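Local coordinates for protein gamma-glutamyltranspeptidase (Klebsiella pneumoniae subsp. pneumoniae, PDB 5HFT) that catalyses the conversion of oxamate to oxalate in the uric acid degradation pathway, as a member of the gamma-glutamyltransferase family, at residues 104-109 against 176-181. Numbering follows the deposited sequence.
Sequences PLQESI and TDPRSN
Gln106 uses both ends of its side-chain amide on the backbone of Thr176. Gln106 OE1 accepts from Thr176 N at 3.1 Å, while Gln106 NE2 donates to Thr176 O at 2.9 Å, with that oxygen lying flat in the amide plane. CG stands anti to the backbone N (chi1 -178°) and the chain then bends at chi2 (51°), which carries the amide across from the helix; the paired bonds fix its rotation, as one end must accept and the other donate. One turn along, Ile109 CG2 rests 3.5 Å from Asp177 OD2. In the last turn of the helix, Arg179 NH1 reaches Ile109 O at 3.1 Å, approaching in the carbonyl plane. Arg179 NH1 also forms a salt bridge with Asp177 OD1 at 3.0 Å through the syn lone pair, and OD1 takes Arg179 N on its anti side, 23° out of the carboxylate plane, making an Asx turn within the type I turn 177-180. Arg179 NH2 is salt-bridged to Glu130, and Asp177 OD2 to Arg113, with a hydrogen bond from Ala161 N. The arrangement ties helix 105-110 to the loop leaving strand 172-175 of the antiparallel sheet in this Ntn-hydrolase domain, the side chain of Arg179 about 9 Å from that of Gly84, a probable substrate-binding residue.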
loop_
_atom_site.group_PDB
_atom_site.type_symbol
_atom_site.label_atom_id
_atom_site.label_comp_id
_atom_site.label_asym_id
_atom_site.label_seq_id
_atom_site.Cartn_x
_atom_site.Cartn_y
_atom_site.Cartn_z
ATOM N N PRO C 104 4.961 23.126 8.580
ATOM C CA PRO C 104 3.629 22.538 8.763
ATOM C C PRO C 104 3.453 21.301 7.894
ATOM O O PRO C 104 4.061 21.176 6.826
ATOM C CB PRO C 104 2.676 23.662 8.341
ATOM C CG PRO C 104 3.470 24.916 8.375
ATOM C CD PRO C 104 4.917 24.567 8.274
ATOM N N LEU C 105 2.610 20.376 8.372
ATOM C CA LEU C 105 2.529 19.052 7.760
ATOM C C LEU C 105 2.252 19.143 6.269
ATOM O O LEU C 105 2.980 18.566 5.459
ATOM C CB LEU C 105 1.439 18.213 8.430
ATOM C CG LEU C 105 1.286 16.789 7.860
ATOM C CD1 LEU C 105 2.547 15.953 8.087
ATOM C CD2 LEU C 105 0.087 16.083 8.466
ATOM N N GLN C 106 1.203 19.880 5.891
ATOM C CA GLN C 106 0.832 19.994 4.480
ATOM C C GLN C 106 1.952 20.627 3.656
ATOM O O GLN C 106 2.250 20.167 2.547
ATOM C CB GLN C 106 -0.474 20.783 4.357
ATOM C CG GLN C 106 -1.046 20.968 2.939
ATOM C CD GLN C 106 -1.186 19.679 2.128
ATOM O OE1 GLN C 106 -2.140 18.919 2.284
ATOM N NE2 GLN C 106 -0.250 19.460 1.220
ATOM N N GLU C 107 2.631 21.636 4.204
ATOM C CA GLU C 107 3.748 22.222 3.473
ATOM C C GLU C 107 4.896 21.234 3.341
ATOM O O GLU C 107 5.557 21.188 2.298
ATOM C CB GLU C 107 4.223 23.509 4.148
ATOM N N SER C 108 5.133 20.417 4.376
ATOM C CA SER C 108 6.234 19.454 4.331
ATOM C C SER C 108 6.095 18.503 3.152
ATOM O O SER C 108 7.092 18.105 2.552
ATOM C CB SER C 108 6.321 18.682 5.649
ATOM N N ILE C 109 4.864 18.131 2.805
ATOM C CA ILE C 109 4.628 17.211 1.694
ATOM C C ILE C 109 4.701 17.934 0.342
ATOM O O ILE C 109 5.056 17.322 -0.671
ATOM C CB ILE C 109 3.264 16.516 1.892
ATOM C CG1 ILE C 109 3.275 15.665 3.153
ATOM C CG2 ILE C 109 2.928 15.612 0.719
ATOM C CD1 ILE C 109 1.931 15.175 3.558
ATOM N N THR C 176 -2.514 15.909 1.931
ATOM C CA THR C 176 -2.535 15.255 0.633
ATOM C C THR C 176 -1.428 15.839 -0.228
ATOM O O THR C 176 -0.988 16.972 -0.014
ATOM C CB THR C 176 -3.875 15.461 -0.071
ATOM O OG1 THR C 176 -4.109 16.866 -0.236
ATOM C CG2 THR C 176 -5.004 14.886 0.756
ATOM N N ASP C 177 -0.973 15.064 -1.202
ATOM C CA ASP C 177 0.093 15.533 -2.069
ATOM C C ASP C 177 -0.500 16.327 -3.217
ATOM O O ASP C 177 -1.336 15.793 -3.956
ATOM C CB ASP C 177 0.920 14.383 -2.601
ATOM C CG ASP C 177 2.333 14.809 -2.949
ATOM O OD1 ASP C 177 2.483 15.811 -3.679
ATOM O OD2 ASP C 177 3.298 14.170 -2.456
ATOM N N PRO C 178 -0.129 17.591 -3.392
ATOM C CA PRO C 178 -0.634 18.339 -4.544
ATOM C C PRO C 178 -0.311 17.678 -5.866
ATOM O O PRO C 178 -1.004 17.935 -6.858
ATOM C CB PRO C 178 0.081 19.686 -4.411
ATOM C CG PRO C 178 1.331 19.359 -3.666
ATOM C CD PRO C 178 0.904 18.345 -2.669
ATOM N N ARG C 179 0.697 16.803 -5.899
ATOM C CA ARG C 179 1.108 16.093 -7.098
ATOM C C ARG C 179 0.119 15.022 -7.544
ATOM O O ARG C 179 0.319 14.436 -8.614
ATOM C CB ARG C 179 2.480 15.468 -6.865
ATOM C CG ARG C 179 3.570 16.470 -6.542
ATOM C CD ARG C 179 4.906 15.791 -6.261
ATOM N NE ARG C 179 5.950 16.761 -5.925
ATOM C CZ ARG C 179 6.056 17.355 -4.738
ATOM N NH1 ARG C 179 5.174 17.086 -3.773
ATOM N NH2 ARG C 179 7.035 18.222 -4.517
ATOM N N SER C 180 -0.923 14.747 -6.767
ATOM C CA SER C 180 -1.943 13.773 -7.155
ATOM C C SER C 180 -3.311 14.338 -6.767
ATOM O O SER C 180 -3.472 15.532 -6.490
ATOM C CB SER C 180 -1.638 12.394 -6.545
ATOM O OG SER C 180 -1.629 12.447 -5.129
ATOM N N ASN C 181 -4.324 13.481 -6.748
ATOM C CA ASN C 181 -5.707 13.873 -6.512
ATOM C C ASN C 181 -6.255 13.209 -5.250
ATOM O O ASN C 181 -7.412 12.767 -5.196
ATOM C CB ASN C 181 -6.572 13.544 -7.731
#